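Local coordinates for Serine/threonine-protein kinase Tel1 (Chaetomium thermophilum, PDB 6SKY) that probably phosphorylates serine and threonine residues of substrate proteins, using ATP, to activate checkpoint signalling when DNA is damaged, at residues A[1961-1964]-A[1965-1969]; A[1976-1979]-A[1980-1984]. All coordinates share one frame; numbering follows the deposited sequence.

Contact 1. Residues A[1961-1964]-A[1965-1969]; sequences AQYD and SHLRG
Tyr-1963 and Leu-1967, one helical turn apart, make the main side-chain contact in this i to i+4 pairing at the C-terminal end of helix 1953-1968, within the FAT region and against the second subunit. The leucine lays CD1 over one face of the phenol ring, 4.0 Å from the centroid and 18° off the ring normal, a CH-pi contact displaced toward the CZ side. Tyr-1963 has CG anti to its backbone N (chi1 -176°), which sends the ring along the helix flank where Leu-1967 can meet it.

On a neighbouring flank Gln-1962 and His-1966 run side by side, amide and imidazole planes 47° apart, with Gln-1962 OE1 3.6 Å from His-1966 CE1. The imidazole's ND1 instead probably pairs with Asp-1977 OD2 of the next helix. Under the side chains, Leu-1967 N bonds to Tyr-1963 O at 2.9 Å and Arg-1968 N to Asp-1964 O at 2.9 Å; the bond from His-1966 N to Gln-1962 O is more bent than its neighbours. Gly-1969 then leaves the helical conformation.

Asp-1964 OD2 hydrogen-bonds to Ala-1991 N and OD1 to Gly-1992 N of the second subunit, at the start of that subunit's helix 1991-1999. The chemistry thus divides by flank: aromatic and aliphatic packing and the probable histidine-aspartate pairing serve the chain's own fold, while the aspartate ties this helix end to the dimer partner.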
ATOM      1  N   ALA A1961       2.899   1.546  20.916  1.00 27.45           N
ATOM      2  CA  ALA A1961       2.807   0.263  21.605  1.00 27.45           C
ATOM      3  C   ALA A1961       3.787   0.191  22.771  1.00 27.45           C
ATOM      4  O   ALA A1961       3.415  -0.196  23.885  1.00 27.45           O
ATOM      5  CB  ALA A1961       3.043  -0.877  20.622  1.00 27.45           C
ATOM      6  N   GLN A1962       5.046   0.568  22.536  1.00 34.58           N
ATOM      7  CA  GLN A1962       6.023   0.601  23.622  1.00 34.58           C
ATOM      8  C   GLN A1962       5.567   1.508  24.752  1.00 34.58           C
ATOM      9  O   GLN A1962       5.661   1.153  25.930  1.00 34.58           O
ATOM     10  CB  GLN A1962       7.374   1.071  23.098  1.00 34.58           C
ATOM     11  CG  GLN A1962       8.090   0.086  22.231  1.00 34.58           C
ATOM     12  CD  GLN A1962       8.662  -1.059  23.020  1.00 34.58           C
ATOM     13  OE1 GLN A1962       8.723  -1.010  24.245  1.00 34.58           O
ATOM     14  NE2 GLN A1962       9.083  -2.104  22.322  1.00 34.58           N
ATOM     15  N   TYR A1963       5.075   2.692  24.405  1.00 32.51           N
ATOM     16  CA  TYR A1963       4.703   3.694  25.389  1.00 32.51           C
ATOM     17  C   TYR A1963       3.544   3.226  26.249  1.00 32.51           C
ATOM     18  O   TYR A1963       3.570   3.393  27.470  1.00 32.51           O
ATOM     19  CB  TYR A1963       4.364   4.984  24.655  1.00 32.51           C
ATOM     20  CG  TYR A1963       4.044   6.171  25.510  1.00 32.51           C
ATOM     21  CD1 TYR A1963       2.979   6.985  25.201  1.00 32.51           C
ATOM     22  CD2 TYR A1963       4.810   6.491  26.607  1.00 32.51           C
ATOM     23  CE1 TYR A1963       2.684   8.071  25.955  1.00 32.51           C
ATOM     24  CE2 TYR A1963       4.514   7.579  27.370  1.00 32.51           C
ATOM     25  CZ  TYR A1963       3.449   8.363  27.038  1.00 32.51           C
ATOM     26  OH  TYR A1963       3.141   9.460  27.793  1.00 32.51           O
ATOM     27  N   ASP A1964       2.514   2.642  25.639  1.00 31.68           N
ATOM     28  CA  ASP A1964       1.420   2.080  26.422  1.00 31.68           C
ATOM     29  C   ASP A1964       1.919   0.983  27.341  1.00 31.68           C
ATOM     30  O   ASP A1964       1.573   0.940  28.523  1.00 31.68           O
ATOM     31  CB  ASP A1964       0.342   1.521  25.507  1.00 31.68           C
ATOM     32  CG  ASP A1964      -0.255   2.558  24.613  1.00 31.68           C
ATOM     33  OD1 ASP A1964       0.066   3.751  24.783  1.00 31.68           O
ATOM     34  OD2 ASP A1964      -1.047   2.174  23.726  1.00 31.68           O
ATOM     35  N   SER A1965       2.719   0.065  26.807  1.00 32.00           N
ATOM     36  CA  SER A1965       3.178  -1.046  27.624  1.00 32.00           C
ATOM     37  C   SER A1965       4.042  -0.578  28.782  1.00 32.00           C
ATOM     38  O   SER A1965       4.115  -1.256  29.811  1.00 32.00           O
ATOM     39  CB  SER A1965       3.938  -2.038  26.762  1.00 32.00           C
ATOM     40  OG  SER A1965       4.646  -2.937  27.574  1.00 32.00           O
ATOM     41  N   HIS A1966       4.709   0.565  28.639  1.00 37.32           N
ATOM     42  CA  HIS A1966       5.543   1.077  29.718  1.00 37.32           C
ATOM     43  C   HIS A1966       4.776   1.929  30.711  1.00 37.32           C
ATOM     44  O   HIS A1966       5.140   1.960  31.885  1.00 37.32           O
ATOM     45  CB  HIS A1966       6.708   1.883  29.152  1.00 37.32           C
ATOM     46  CG  HIS A1966       7.823   1.037  28.637  1.00 37.32           C
ATOM     47  ND1 HIS A1966       8.662   1.445  27.625  1.00 37.32           N
ATOM     48  CD2 HIS A1966       8.239  -0.198  28.994  1.00 37.32           C
ATOM     49  CE1 HIS A1966       9.544   0.496  27.378  1.00 37.32           C
ATOM     50  NE2 HIS A1966       9.309  -0.512  28.195  1.00 37.32           N
ATOM     51  N   LEU A1967       3.730   2.625  30.275  1.00 31.82           N
ATOM     52  CA  LEU A1967       2.863   3.306  31.229  1.00 31.82           C
ATOM     53  C   LEU A1967       2.079   2.310  32.065  1.00 31.82           C
ATOM     54  O   LEU A1967       1.904   2.506  33.268  1.00 31.82           O
ATOM     55  CB  LEU A1967       1.896   4.232  30.508  1.00 31.82           C
ATOM     56  CG  LEU A1967       2.401   5.493  29.840  1.00 31.82           C
ATOM     57  CD1 LEU A1967       1.244   6.163  29.154  1.00 31.82           C
ATOM     58  CD2 LEU A1967       3.002   6.399  30.867  1.00 31.82           C
ATOM     59  N   ARG A1968       1.585   1.241  31.445  1.00 31.71           N
ATOM     60  CA  ARG A1968       0.770   0.282  32.178  1.00 31.71           C
ATOM     61  C   ARG A1968       1.590  -0.467  33.216  1.00 31.71           C
ATOM     62  O   ARG A1968       1.122  -0.701  34.333  1.00 31.71           O
ATOM     63  CB  ARG A1968       0.115  -0.691  31.210  1.00 31.71           C
ATOM     64  CG  ARG A1968      -0.502  -1.890  31.876  1.00 31.71           C
ATOM     65  CD  ARG A1968      -1.317  -2.696  30.904  1.00 31.71           C
ATOM     66  NE  ARG A1968      -0.517  -3.173  29.787  1.00 31.71           N
ATOM     67  CZ  ARG A1968      -0.561  -2.665  28.561  1.00 31.71           C
ATOM     68  NH1 ARG A1968      -1.374  -1.657  28.285  1.00 31.71           N
ATOM     69  NH2 ARG A1968       0.207  -3.168  27.611  1.00 31.71           N
ATOM     70  N   GLY A1969       2.806  -0.848  32.874  1.00 36.49           N
ATOM     71  CA  GLY A1969       3.661  -1.552  33.797  1.00 36.49           C
ATOM     72  C   GLY A1969       4.441  -0.676  34.741  1.00 36.49           C
ATOM     73  O   GLY A1969       5.309  -1.179  35.455  1.00 36.49           O
TER

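Contact 2. Residues A[1976-1979]-A[1980-1984]; sequences QDCN and ALIKA
Cys-1978 and Ile-1982 supply the side-chain pairing here, apolar and one turn apart on helix 1974-1988 of the FAT region. With chi1 at -170° the sulfur lies opposite the backbone N, on the side of the next turn, where SG comes 3.9 Å from Ile-1982 CD1. Ile-1982 uses its longer branch for this: CG1 passes 3.3 Å from Cys-1978 O, and CD1 continues beyond it to the sulfur. Leu-1997 of helix 1991-1999 packs on both residues, and Leu-1998 adds to the cover of Ile-1982. Shortening Ile-1982 to alanine would remove CD1 and is likely to leave a gap beside the Cys-1978 sulfur and deprive Leu-1997 and Leu-1998 of an apolar partner.

The backbone hydrogen bonds are regular i to i+4 bonds, all nearly straight. Ala-1980 N bonds to Gln-1976 O, Leu-1981 N to Asp-1977 O and Lys-1983 N to Asn-1979 O. Beneath the apolar pair, Ile-1982 N reaches Cys-1978 O at 2.8 Å.

Charge and polarity enter from outside the turn. Asp-1977 directs its carboxylate to helix 1953-1968, where Arg-1959 forms a salt bridge to OD1 and His-1966 is the probable second partner, at OD2. Lys-1983, extended beyond CG, carries its amine off toward solvent. Together these groups make the helix amphipathic: its buried sides mate with helices 1953-1968 and 1991-1999, the carboxylate meets basic partners on the former, and the lysine and asparagine mark the exposed side.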
ATOM      1  N   GLN A1976      11.531   8.160  28.280  1.00 48.19           N
ATOM      2  CA  GLN A1976      12.224   8.109  27.001  1.00 48.19           C
ATOM      3  C   GLN A1976      11.252   7.847  25.863  1.00 48.19           C
ATOM      4  O   GLN A1976      11.323   8.508  24.820  1.00 48.19           O
ATOM      5  CB  GLN A1976      13.311   7.044  27.049  1.00 48.19           C
ATOM      6  CG  GLN A1976      14.311   7.289  28.153  1.00 48.19           C
ATOM      7  CD  GLN A1976      14.830   6.009  28.762  1.00 48.19           C
ATOM      8  OE1 GLN A1976      15.168   5.064  28.054  1.00 48.19           O
ATOM      9  NE2 GLN A1976      14.884   5.967  30.086  1.00 48.19           N
ATOM     10  N   ASP A1977      10.311   6.920  26.058  1.00 43.42           N
ATOM     11  CA  ASP A1977       9.299   6.667  25.039  1.00 43.42           C
ATOM     12  C   ASP A1977       8.611   7.958  24.641  1.00 43.42           C
ATOM     13  O   ASP A1977       8.553   8.305  23.456  1.00 43.42           O
ATOM     14  CB  ASP A1977       8.278   5.652  25.544  1.00 43.42           C
ATOM     15  CG  ASP A1977       8.827   4.250  25.597  1.00 43.42           C
ATOM     16  OD1 ASP A1977       9.553   3.863  24.663  1.00 43.42           O
ATOM     17  OD2 ASP A1977       8.535   3.530  26.570  1.00 43.42           O
ATOM     18  N   CYS A1978       8.134   8.714  25.632  1.00 42.53           N
ATOM     19  CA  CYS A1978       7.480   9.980  25.340  1.00 42.53           C
ATOM     20  C   CYS A1978       8.387  10.861  24.502  1.00 42.53           C
ATOM     21  O   CYS A1978       7.970  11.389  23.467  1.00 42.53           O
ATOM     22  CB  CYS A1978       7.086  10.674  26.638  1.00 42.53           C
ATOM     23  SG  CYS A1978       6.021  12.099  26.436  1.00 42.53           S
ATOM     24  N   ASN A1979       9.656  10.975  24.902  1.00 42.12           N
ATOM     25  CA  ASN A1979      10.614  11.744  24.120  1.00 42.12           C
ATOM     26  C   ASN A1979      10.591  11.306  22.668  1.00 42.12           C
ATOM     27  O   ASN A1979      10.320  12.107  21.765  1.00 42.12           O
ATOM     28  CB  ASN A1979      12.014  11.589  24.706  1.00 42.12           C
ATOM     29  CG  ASN A1979      12.289  12.575  25.810  1.00 42.12           C
ATOM     30  OD1 ASN A1979      11.761  13.682  25.811  1.00 42.12           O
ATOM     31  ND2 ASN A1979      13.118  12.178  26.760  1.00 42.12           N
ATOM     32  N   ALA A1980      10.804  10.009  22.440  1.00 36.95           N
ATOM     33  CA  ALA A1980      10.799   9.490  21.083  1.00 36.95           C
ATOM     34  C   ALA A1980       9.522   9.884  20.368  1.00 36.95           C
ATOM     35  O   ALA A1980       9.561  10.420  19.256  1.00 36.95           O
ATOM     36  CB  ALA A1980      10.964   7.976  21.106  1.00 36.95           C
ATOM     37  N   LEU A1981       8.383   9.706  21.035  1.00 35.50           N
ATOM     38  CA  LEU A1981       7.108  10.020  20.407  1.00 35.50           C
ATOM     39  C   LEU A1981       7.067  11.468  19.964  1.00 35.50           C
ATOM     40  O   LEU A1981       6.715  11.764  18.819  1.00 35.50           O
ATOM     41  CB  LEU A1981       5.961   9.712  21.358  1.00 35.50           C
ATOM     42  CG  LEU A1981       5.424   8.300  21.219  1.00 35.50           C
ATOM     43  CD1 LEU A1981       4.403   8.062  22.273  1.00 35.50           C
ATOM     44  CD2 LEU A1981       4.817   8.141  19.859  1.00 35.50           C
ATOM     45  N   ILE A1982       7.469  12.384  20.845  1.00 35.85           N
ATOM     46  CA  ILE A1982       7.448  13.794  20.481  1.00 35.85           C
ATOM     47  C   ILE A1982       8.280  14.010  19.233  1.00 35.85           C
ATOM     48  O   ILE A1982       7.826  14.625  18.260  1.00 35.85           O
ATOM     49  CB  ILE A1982       7.937  14.661  21.651  1.00 35.85           C
ATOM     50  CG1 ILE A1982       7.038  14.460  22.861  1.00 35.85           C
ATOM     51  CG2 ILE A1982       7.916  16.110  21.260  1.00 35.85           C
ATOM     52  CD1 ILE A1982       7.671  14.854  24.150  1.00 35.85           C
ATOM     53  N   LYS A1983       9.480  13.429  19.212  1.00 39.71           N
ATOM     54  CA  LYS A1983      10.326  13.523  18.033  1.00 39.71           C
ATOM     55  C   LYS A1983       9.569  13.050  16.806  1.00 39.71           C
ATOM     56  O   LYS A1983       9.438  13.784  15.823  1.00 39.71           O
ATOM     57  CB  LYS A1983      11.597  12.707  18.247  1.00 39.71           C
ATOM     58  CG  LYS A1983      12.693  12.987  17.252  1.00 39.71           C
ATOM     59  CD  LYS A1983      13.802  11.964  17.366  1.00 39.71           C
ATOM     60  CE  LYS A1983      14.769  12.078  16.204  1.00 39.71           C
ATOM     61  NZ  LYS A1983      15.699  10.919  16.141  1.00 39.71           N
ATOM     62  N   ALA A1984       8.988  11.854  16.885  1.00 37.81           N
ATOM     63  CA  ALA A1984       8.225  11.326  15.764  1.00 37.81           C
ATOM     64  C   ALA A1984       7.114  12.282  15.364  1.00 37.81           C
ATOM     65  O   ALA A1984       6.957  12.604  14.183  1.00 37.81           O
ATOM     66  CB  ALA A1984       7.656   9.955  16.118  1.00 37.81           C
TER

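Contacts 1 and 2 sit on consecutive helices, 1953-1968 and 1974-1988, with centres about 13 Å apart, and their side chains meet between them. Tyr-1963 CD1 packs 3.4 Å from Leu-1981 CD1, next to a polar pairing, so the two helices share an interface part apolar and part polar. Contact 1 is the more buried, with the second subunit within reach of most of its residues, and it offers that subunit polar groups. Contact 2 is only partly buried: its apolar residues are shared between helices 1953-1968 and 1991-1999, another side is exposed, and the second subunit reaches it just at Leu-1981. Both lie far from the nucleotide pocket.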